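Local coordinates for BT_2262 (uncharacterised lipoprotein) (Bacteroides thetaiotaomicron, PDB 5FQ8) that is of unknown function but, as a lipoprotein with a bacterial-surface Ig-like domain, probably works at the cell surface as part of a larger protein assembly, at residues D180-T185 / L194-A199; S106-P111 / L204-I209; L17-D22 / F81-Y86. All blocks are in the same frame, centred on the assembly; numbering follows the deposited sequence.

Contact 1 (D180-T185 / L194-A199); sequences DQMTNT and LKWTVA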
loop_
_atom_site.group_PDB
_atom_site.type_symbol
_atom_site.label_atom_id
_atom_site.label_comp_id
_atom_site.label_asym_id
_atom_site.label_seq_id
_atom_site.Cartn_x
_atom_site.Cartn_y
_atom_site.Cartn_z
ATOM N N ASP G 180 15.485 8.976 67.338
ATOM C CA ASP G 180 16.510 9.812 67.961
ATOM C C ASP G 180 15.974 10.447 69.241
ATOM O O ASP G 180 16.430 10.126 70.342
ATOM C CB ASP G 180 17.003 10.869 66.969
ATOM C CG ASP G 180 17.970 10.304 65.958
ATOM O OD1 ASP G 180 18.775 9.430 66.331
ATOM O OD2 ASP G 180 17.930 10.735 64.791
ATOM N N GLN G 181 15.000 11.349 69.110
ATOM C CA GLN G 181 14.441 12.058 70.253
ATOM C C GLN G 181 12.928 12.126 70.124
ATOM O O GLN G 181 12.360 11.864 69.061
ATOM C CB GLN G 181 15.016 13.472 70.375
ATOM C CG GLN G 181 16.482 13.507 70.746
ATOM C CD GLN G 181 17.058 14.902 70.694
ATOM O OE1 GLN G 181 16.380 15.851 70.300
ATOM N NE2 GLN G 181 18.317 15.035 71.092
ATOM N N MET G 182 12.276 12.495 71.226
ATOM C CA MET G 182 10.830 12.677 71.258
ATOM C C MET G 182 10.498 13.984 71.961
ATOM O O MET G 182 10.910 14.202 73.105
ATOM C CB MET G 182 10.132 11.514 71.958
ATOM C CG MET G 182 8.622 11.573 71.850
ATOM S SD MET G 182 7.877 9.995 71.404
ATOM C CE MET G 182 6.704 10.515 70.175
ATOM N N THR G 183 9.735 14.837 71.280
ATOM C CA THR G 183 9.436 16.175 71.767
ATOM C C THR G 183 8.020 16.556 71.366
ATOM O O THR G 183 7.431 15.960 70.458
ATOM C CB THR G 183 10.428 17.204 71.214
ATOM O OG1 THR G 183 10.778 16.846 69.872
ATOM C CG2 THR G 183 11.682 17.258 72.066
ATOM N N ASN G 184 7.484 17.567 72.060
ATOM C CA ASN G 184 6.181 18.155 71.739
ATOM C C ASN G 184 5.060 17.124 71.833
ATOM O O ASN G 184 4.239 16.992 70.928
ATOM C CB ASN G 184 6.194 18.797 70.348
ATOM C CG ASN G 184 6.326 20.299 70.395
ATOM O OD1 ASN G 184 7.430 20.836 70.339
ATOM N ND2 ASN G 184 5.196 20.990 70.479
ATOM N N THR G 185 5.025 16.386 72.938
ATOM C CA THR G 185 4.064 15.300 73.114
ATOM C C THR G 185 3.138 15.626 74.272
ATOM O O THR G 185 3.606 15.889 75.384
ATOM C CB THR G 185 4.768 13.968 73.378
ATOM O OG1 THR G 185 5.240 13.941 74.730
ATOM C CG2 THR G 185 5.941 13.789 72.436
ATOM N N LEU G 194 -3.921 12.930 70.323
ATOM C CA LEU G 194 -2.592 12.970 70.909
ATOM C C LEU G 194 -1.614 13.507 69.878
ATOM O O LEU G 194 -1.648 13.110 68.711
ATOM C CB LEU G 194 -2.150 11.595 71.405
ATOM C CG LEU G 194 -1.108 11.613 72.527
ATOM C CD1 LEU G 194 -1.250 10.399 73.407
ATOM C CD2 LEU G 194 0.283 11.660 71.970
ATOM N N LYS G 195 -0.757 14.424 70.315
ATOM C CA LYS G 195 0.251 15.042 69.470
ATOM C C LYS G 195 1.613 14.446 69.781
ATOM O O LYS G 195 1.903 14.107 70.931
ATOM C CB LYS G 195 0.312 16.560 69.688
ATOM C CG LYS G 195 0.670 16.959 71.122
ATOM C CD LYS G 195 1.529 18.216 71.227
ATOM C CE LYS G 195 0.776 19.482 70.881
ATOM N NZ LYS G 195 0.898 19.813 69.440
ATOM N N TRP G 196 2.444 14.322 68.753
ATOM C CA TRP G 196 3.857 14.084 68.996
ATOM C C TRP G 196 4.636 14.469 67.754
ATOM O O TRP G 196 4.114 14.431 66.637
ATOM C CB TRP G 196 4.147 12.632 69.406
ATOM C CG TRP G 196 3.866 11.558 68.378
ATOM C CD1 TRP G 196 4.597 11.275 67.265
ATOM C CD2 TRP G 196 2.808 10.597 68.414
ATOM N NE1 TRP G 196 4.046 10.222 66.593
ATOM C CE2 TRP G 196 2.941 9.789 67.275
ATOM C CE3 TRP G 196 1.748 10.357 69.287
ATOM C CZ2 TRP G 196 2.056 8.751 66.990
ATOM C CZ3 TRP G 196 0.867 9.335 69.001
ATOM C CH2 TRP G 196 1.027 8.541 67.864
ATOM N N THR G 197 5.870 14.893 67.977
ATOM C CA THR G 197 6.864 15.021 66.926
ATOM C C THR G 197 8.013 14.109 67.304
ATOM O O THR G 197 8.445 14.102 68.460
ATOM C CB THR G 197 7.353 16.459 66.765
ATOM O OG1 THR G 197 7.943 16.896 67.991
ATOM C CG2 THR G 197 6.207 17.377 66.398
ATOM N N VAL G 198 8.479 13.321 66.344
ATOM C CA VAL G 198 9.518 12.332 66.584
ATOM C C VAL G 198 10.613 12.533 65.549
ATOM O O VAL G 198 10.331 12.851 64.389
ATOM C CB VAL G 198 8.943 10.900 66.547
ATOM C CG1 VAL G 198 8.276 10.621 65.214
ATOM C CG2 VAL G 198 10.019 9.881 66.856
ATOM N N ALA G 199 11.863 12.385 65.981
ATOM C CA ALA G 199 13.029 12.599 65.136
ATOM C C ALA G 199 13.684 11.261 64.816
ATOM O O ALA G 199 13.918 10.448 65.717
ATOM C CB ALA G 199 14.031 13.533 65.815
#
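Thr183 O accepts two hydrogen bonds from one residue, Thr197. The backbone Thr197 N meets Thr183 O almost head-on at 3.1 Å. The hydroxyl reaches the same oxygen from well above the carbonyl plane, 65° out of it, with Thr197 OG1 2.7 Å from Thr183 O, so the two donors approach by different routes. A chi1 of 60° sets Thr197 OG1 between its own backbone N and carbonyl carbon, turned to the facing strand. Thr183 N returns a nearly straight bond to Thr197 O at 3.2 Å, completing an antiparallel hydrogen-bonded pair. Further along, Ala199 N donates to Gln181 O at 3.2 Å, and Asp180 N donates to Ala199 O at 2.7 Å. Asp180 OD2 accepts a hydrogen bond from Gly202 N.

Beyond Thr183 the chain turns a corner at Asn184, whose backbone is left-handed, and weaker CA-H...O contacts take over, with Trp196 CA 3.5 Å from Asn184 O. On the face carrying Met182 and Val198, the Met182 chain starts with CG anti to the backbone N (chi1 -172°) and then bends twice. This carries Met182 CE to within 3.4 Å of Trp196 CB, oblique to the indole, while Thr185 CG2 touches the same Trp196 CB at 3.7 Å. The backbone O of Phe136 accepts from Trp196 NE1, and the Phe136 ring meets the indole edge-to-face.

The chemistry is therefore two-sided: this hairpin presents threonine hydroxyls on its more exposed face and places Met182, Val198 and the buried Trp196 on the other, more apolar side.

Contact 2 (S106-P111 / L204-I209); sequences SKRTAP and LSFDII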
loop_
_atom_site.group_PDB
_atom_site.type_symbol
_atom_site.label_atom_id
_atom_site.label_comp_id
_atom_site.label_asym_id
_atom_site.label_seq_id
_atom_site.Cartn_x
_atom_site.Cartn_y
_atom_site.Cartn_z
ATOM N N SER G 106 -0.407 16.557 59.643
ATOM C CA SER G 106 0.786 15.746 59.837
ATOM C C SER G 106 1.684 15.871 58.618
ATOM O O SER G 106 1.227 15.718 57.479
ATOM C CB SER G 106 0.426 14.287 60.097
ATOM O OG SER G 106 -0.469 14.194 61.193
ATOM N N LYS G 107 2.964 16.128 58.869
ATOM C CA LYS G 107 3.881 16.555 57.828
ATOM C C LYS G 107 5.291 16.105 58.177
ATOM O O LYS G 107 5.579 15.698 59.305
ATOM C CB LYS G 107 3.837 18.075 57.669
ATOM C CG LYS G 107 3.629 18.572 56.260
ATOM C CD LYS G 107 3.101 19.996 56.268
ATOM C CE LYS G 107 1.750 20.071 56.962
ATOM N NZ LYS G 107 0.847 18.984 56.489
ATOM N N ARG G 108 6.173 16.191 57.187
ATOM C CA ARG G 108 7.599 16.059 57.429
ATOM C C ARG G 108 8.097 17.275 58.206
ATOM O O ARG G 108 7.327 18.143 58.623
ATOM C CB ARG G 108 8.345 15.927 56.104
ATOM C CG ARG G 108 9.070 14.620 55.827
ATOM C CD ARG G 108 9.471 14.614 54.351
ATOM N NE ARG G 108 10.499 13.642 54.007
ATOM C CZ ARG G 108 11.797 13.918 53.989
ATOM N NH1 ARG G 108 12.209 15.135 54.309
ATOM N NH2 ARG G 108 12.678 12.984 53.657
ATOM N N THR G 109 9.411 17.347 58.397
ATOM C CA THR G 109 10.012 18.523 59.016
ATOM C C THR G 109 11.468 18.658 58.586
ATOM O O THR G 109 11.985 19.771 58.450
ATOM C CB THR G 109 9.891 18.450 60.541
ATOM O OG1 THR G 109 8.518 18.277 60.906
ATOM C CG2 THR G 109 10.418 19.723 61.187
ATOM N N ALA G 110 12.135 17.535 58.358
ATOM C CA ALA G 110 13.504 17.566 57.871
ATOM C C ALA G 110 13.765 16.377 56.963
ATOM O O ALA G 110 13.335 15.265 57.261
ATOM C CB ALA G 110 14.482 17.582 59.030
ATOM N N PRO G 111 14.456 16.608 55.836
ATOM C CA PRO G 111 14.834 17.929 55.315
ATOM C C PRO G 111 13.717 18.642 54.537
ATOM O O PRO G 111 13.739 19.867 54.463
ATOM C CB PRO G 111 16.019 17.613 54.389
ATOM C CG PRO G 111 16.521 16.274 54.847
ATOM C CD PRO G 111 15.284 15.542 55.250
ATOM N N LEU G 204 15.870 13.344 60.043
ATOM C CA LEU G 204 14.444 13.244 59.763
ATOM C C LEU G 204 13.648 13.576 61.018
ATOM O O LEU G 204 14.138 13.417 62.139
ATOM C CB LEU G 204 14.068 11.841 59.272
ATOM C CG LEU G 204 13.940 11.635 57.764
ATOM C CD1 LEU G 204 14.115 10.181 57.429
ATOM C CD2 LEU G 204 12.592 12.108 57.273
ATOM N N SER G 205 12.421 14.054 60.817
ATOM C CA SER G 205 11.460 14.243 61.899
ATOM C C SER G 205 10.107 14.605 61.305
ATOM O O SER G 205 10.027 15.209 60.232
ATOM C CB SER G 205 11.901 15.329 62.882
ATOM O OG SER G 205 11.426 16.589 62.466
ATOM N N PHE G 206 9.049 14.237 62.022
ATOM C CA PHE G 206 7.681 14.434 61.570
ATOM C C PHE G 206 6.892 15.124 62.670
ATOM O O PHE G 206 7.361 15.258 63.802
ATOM C CB PHE G 206 7.027 13.101 61.194
ATOM C CG PHE G 206 7.882 12.243 60.316
ATOM C CD1 PHE G 206 8.812 11.376 60.866
ATOM C CD2 PHE G 206 7.771 12.313 58.940
ATOM C CE1 PHE G 206 9.607 10.595 60.062
ATOM C CE2 PHE G 206 8.564 11.534 58.132
ATOM C CZ PHE G 206 9.485 10.675 58.696
ATOM N N ASP G 207 5.677 15.563 62.340
ATOM C CA ASP G 207 4.843 16.306 63.285
ATOM C C ASP G 207 3.403 15.788 63.247
ATOM O O ASP G 207 2.456 16.484 62.901
ATOM C CB ASP G 207 4.910 17.802 62.985
ATOM C CG ASP G 207 4.349 18.152 61.617
ATOM O OD1 ASP G 207 4.012 17.226 60.846
ATOM O OD2 ASP G 207 4.240 19.360 61.319
ATOM N N ILE G 208 3.214 14.536 63.634
ATOM C CA ILE G 208 1.931 13.897 63.379
ATOM C C ILE G 208 1.001 14.036 64.573
ATOM O O ILE G 208 1.412 14.454 65.662
ATOM C CB ILE G 208 2.123 12.419 62.997
ATOM C CG1 ILE G 208 2.259 11.553 64.239
ATOM C CG2 ILE G 208 3.364 12.245 62.134
ATOM C CD1 ILE G 208 2.455 10.114 63.898
ATOM N N ILE G 209 -0.261 13.684 64.363
ATOM C CA ILE G 209 -1.285 13.780 65.391
ATOM C C ILE G 209 -2.407 12.832 64.997
ATOM O O ILE G 209 -2.700 12.656 63.810
ATOM C CB ILE G 209 -1.764 15.243 65.550
ATOM C CG1 ILE G 209 -2.586 15.413 66.823
ATOM C CG2 ILE G 209 -2.547 15.689 64.329
ATOM C CD1 ILE G 209 -2.722 16.857 67.251
#
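Ser106 to Ala110 and Leu204 to Ile209 form an irregular antiparallel strand contact in the C-terminal domain, where strand 204-211 lies between 106-110 and 193-200. The short strand axes approach to 4.7 Å at 153°, yet few regular bonds join them. The clearest is Asp207 N to Lys107 O at 3.0 Å, with the donor in the carbonyl plane. A side chain adds another bond: Ser106 OG, beside its own backbone N (chi1 -55°), accepts from Ile209 N at 3.2 Å, bent to 136° at the hydrogen, and lies against Ile208 CA. With an alanine here, Ile209 N would probably be left without its side-chain acceptor on 106-111, and the packing on Ile208 would loosen.

On the inner face, Arg108 CG meets the Phe206 ring obliquely, 3.9 Å from Phe206 CE2. Leu204 CD2 lies over one face of the Arg108 guanidinium, toward its rim, 3.7 Å from Arg108 NH2, and Trp140 packs on both Arg108 and Phe206. At the far end Leu204 CA makes a CA-H...O contact with Ala110 O at 3.4 Å. Such loose pairing, patched by side chains, fits an irregular, weakly bonded junction within the curled antiparallel sheet of this all-beta domain.

Contact 3 (L17-D22 / F81-Y86); sequences LEREGD and FTRTVY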
loop_
_atom_site.group_PDB
_atom_site.type_symbol
_atom_site.label_atom_id
_atom_site.label_comp_id
_atom_site.label_asym_id
_atom_site.label_seq_id
_atom_site.Cartn_x
_atom_site.Cartn_y
_atom_site.Cartn_z
ATOM N N LEU G 17 -10.132 -16.751 48.834
ATOM C CA LEU G 17 -10.413 -16.487 50.244
ATOM C C LEU G 17 -10.581 -14.990 50.459
ATOM O O LEU G 17 -9.682 -14.210 50.135
ATOM C CB LEU G 17 -9.308 -17.040 51.141
ATOM C CG LEU G 17 -9.560 -16.932 52.643
ATOM C CD1 LEU G 17 -10.848 -17.611 53.008
ATOM C CD2 LEU G 17 -8.423 -17.547 53.418
ATOM N N GLU G 18 -11.729 -14.602 51.011
ATOM C CA GLU G 18 -12.078 -13.211 51.264
ATOM C C GLU G 18 -12.305 -13.006 52.751
ATOM O O GLU G 18 -13.075 -13.742 53.372
ATOM C CB GLU G 18 -13.344 -12.809 50.510
ATOM C CG GLU G 18 -13.308 -13.056 49.027
ATOM C CD GLU G 18 -14.687 -13.159 48.428
ATOM O OE1 GLU G 18 -15.669 -13.116 49.196
ATOM O OE2 GLU G 18 -14.786 -13.285 47.191
ATOM N N ARG G 19 -11.657 -11.998 53.313
ATOM C CA ARG G 19 -11.890 -11.624 54.698
ATOM C C ARG G 19 -13.105 -10.713 54.795
ATOM O O ARG G 19 -13.218 -9.743 54.043
ATOM C CB ARG G 19 -10.672 -10.915 55.277
ATOM C CG ARG G 19 -10.916 -10.402 56.671
ATOM C CD ARG G 19 -9.784 -9.555 57.185
ATOM N NE ARG G 19 -9.586 -8.380 56.352
ATOM C CZ ARG G 19 -8.472 -8.125 55.677
ATOM N NH1 ARG G 19 -7.449 -8.965 55.746
ATOM N NH2 ARG G 19 -8.380 -7.026 54.945
ATOM N N GLU G 20 -14.004 -11.023 55.726
ATOM C CA GLU G 20 -15.144 -10.172 56.044
ATOM C C GLU G 20 -14.913 -9.539 57.408
ATOM O O GLU G 20 -14.858 -10.243 58.419
ATOM C CB GLU G 20 -16.453 -10.961 56.049
ATOM C CG GLU G 20 -16.918 -11.499 54.716
ATOM C CD GLU G 20 -18.159 -12.348 54.867
ATOM O OE1 GLU G 20 -18.618 -12.510 56.017
ATOM O OE2 GLU G 20 -18.675 -12.850 53.848
ATOM N N GLY G 21 -14.791 -8.224 57.437
ATOM C CA GLY G 21 -14.577 -7.502 58.672
ATOM C C GLY G 21 -13.229 -6.810 58.677
ATOM O O GLY G 21 -12.484 -6.820 57.699
ATOM N N ASP G 22 -12.927 -6.202 59.814
ATOM C CA ASP G 22 -11.694 -5.444 59.932
ATOM C C ASP G 22 -10.494 -6.371 60.017
ATOM O O ASP G 22 -10.592 -7.521 60.456
ATOM C CB ASP G 22 -11.730 -4.552 61.165
ATOM C CG ASP G 22 -12.969 -3.730 61.231
ATOM O OD1 ASP G 22 -13.443 -3.312 60.161
ATOM O OD2 ASP G 22 -13.476 -3.522 62.348
ATOM N N PHE G 81 -4.954 -15.098 54.899
ATOM C CA PHE G 81 -4.980 -13.711 55.349
ATOM C C PHE G 81 -4.854 -13.688 56.866
ATOM O O PHE G 81 -5.146 -14.673 57.544
ATOM C CB PHE G 81 -6.238 -12.961 54.865
ATOM C CG PHE G 81 -7.534 -13.421 55.483
ATOM C CD1 PHE G 81 -7.952 -12.938 56.708
ATOM C CD2 PHE G 81 -8.373 -14.272 54.802
ATOM C CE1 PHE G 81 -9.154 -13.335 57.262
ATOM C CE2 PHE G 81 -9.575 -14.668 55.351
ATOM C CZ PHE G 81 -9.964 -14.198 56.586
ATOM N N THR G 82 -4.394 -12.556 57.396
ATOM C CA THR G 82 -4.163 -12.396 58.827
ATOM C C THR G 82 -5.147 -11.417 59.440
ATOM O O THR G 82 -5.500 -10.411 58.824
ATOM C CB THR G 82 -2.756 -11.887 59.126
ATOM O OG1 THR G 82 -1.822 -12.506 58.241
ATOM C CG2 THR G 82 -2.388 -12.226 60.555
ATOM N N ARG G 83 -5.562 -11.706 60.668
ATOM C CA ARG G 83 -6.354 -10.787 61.467
ATOM C C ARG G 83 -5.713 -10.675 62.839
ATOM O O ARG G 83 -5.458 -11.693 63.489
ATOM C CB ARG G 83 -7.801 -11.255 61.580
ATOM C CG ARG G 83 -8.723 -10.244 62.213
ATOM C CD ARG G 83 -10.113 -10.801 62.249
ATOM N NE ARG G 83 -10.862 -10.470 61.046
ATOM C CZ ARG G 83 -11.778 -11.264 60.507
ATOM N NH1 ARG G 83 -12.030 -12.441 61.049
ATOM N NH2 ARG G 83 -12.430 -10.889 59.427
ATOM N N THR G 84 -5.454 -9.445 63.274
ATOM C CA THR G 84 -4.756 -9.166 64.522
ATOM C C THR G 84 -5.713 -8.564 65.539
ATOM O O THR G 84 -6.364 -7.556 65.257
ATOM C CB THR G 84 -3.600 -8.203 64.282
ATOM O OG1 THR G 84 -2.803 -8.677 63.196
ATOM C CG2 THR G 84 -2.752 -8.110 65.522
ATOM N N VAL G 85 -5.781 -9.164 66.723
ATOM C CA VAL G 85 -6.697 -8.734 67.768
ATOM C C VAL G 85 -5.884 -8.246 68.953
ATOM O O VAL G 85 -4.994 -8.958 69.425
ATOM C CB VAL G 85 -7.645 -9.869 68.189
ATOM C CG1 VAL G 85 -8.472 -9.447 69.370
ATOM C CG2 VAL G 85 -8.537 -10.243 67.043
ATOM N N TYR G 86 -6.196 -7.042 69.433
ATOM C CA TYR G 86 -5.501 -6.411 70.546
ATOM C C TYR G 86 -6.421 -6.287 71.755
ATOM O O TYR G 86 -7.622 -6.047 71.621
ATOM C CB TYR G 86 -4.992 -5.022 70.162
ATOM C CG TYR G 86 -4.117 -4.964 68.933
ATOM C CD1 TYR G 86 -4.675 -4.840 67.669
ATOM C CD2 TYR G 86 -2.735 -4.992 69.038
ATOM C CE1 TYR G 86 -3.882 -4.767 66.540
ATOM C CE2 TYR G 86 -1.934 -4.919 67.917
ATOM C CZ TYR G 86 -2.513 -4.808 66.671
ATOM O OH TYR G 86 -1.727 -4.735 65.550
#
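Phe81 and Arg19 make the tight half of this contact. Arg19 CB sits over the centre of the Phe81 ring, 3.5 Å from the centroid and 14° off the normal, a well-formed CH-pi contact. Leu17 comes instead to the ring edge, where Leu17 CG lies 3.5 Å from Phe81 CE2, its side chain crossing that of Phe81 at about a right angle. Tyr69 stacks on the ring from the neighbouring strand 63-72. With its CG anti to the backbone N (chi1 175°), the Arg19 chain runs on past the ring, and Arg19 CG lies 3.5 Å from Phe81 CE1.

The two strand axes run nearly parallel, 20° apart, but stay 8.5 Å from each other, because 17-19 pairs in the sheet with 38-42 and 81-86 in the sheet with 63-72. After residue 22 the chain continues as 24-27, which joins 78-87 in parallel. A first strand divided between two sheets in this way is a feature of many Ig-like beta-sandwiches.

Arg83 bridges that switch. Its NE donates to Asp22 O at 3.0 Å, nearly in line with the carbonyl and close to the guanidinium plane, while NH1 forms a salt bridge with Glu35. That carboxylate probably eases the approach of Arg19, whose NE is 4.9 Å from Arg83 NH2.

The rest is loose. Glu18 and Glu20 start away from 81-86 at CB and are exposed, and the carboxylate of Asp22 likewise leads outward. Gly21 takes a backbone shape in which a side chain would press on the carbonyl O of Glu20.

In the fold
From the N terminus, contact 3 comes first: residues 17-22 meet 81-86 and close a loop of 58 residues within the Ig-like domain, tying its two sheets together. The chain then enters the C-terminal domain, where 106-111 pairs with 204-209, closing contact 2 across 92 residues. Contact 1 falls wholly within that span as a short hairpin, 180-185 with 194-199. Strands 193-200 and 204-211 are neighbours in one sheet, so contacts 1 and 2 join directly, for example through a probable hydrogen bond between Phe206 N and Val198 O, 3.0 Å apart. Contact 3 is separate, its centre about 31 Å from the centres of both others and on the opposite side of the chain's centre.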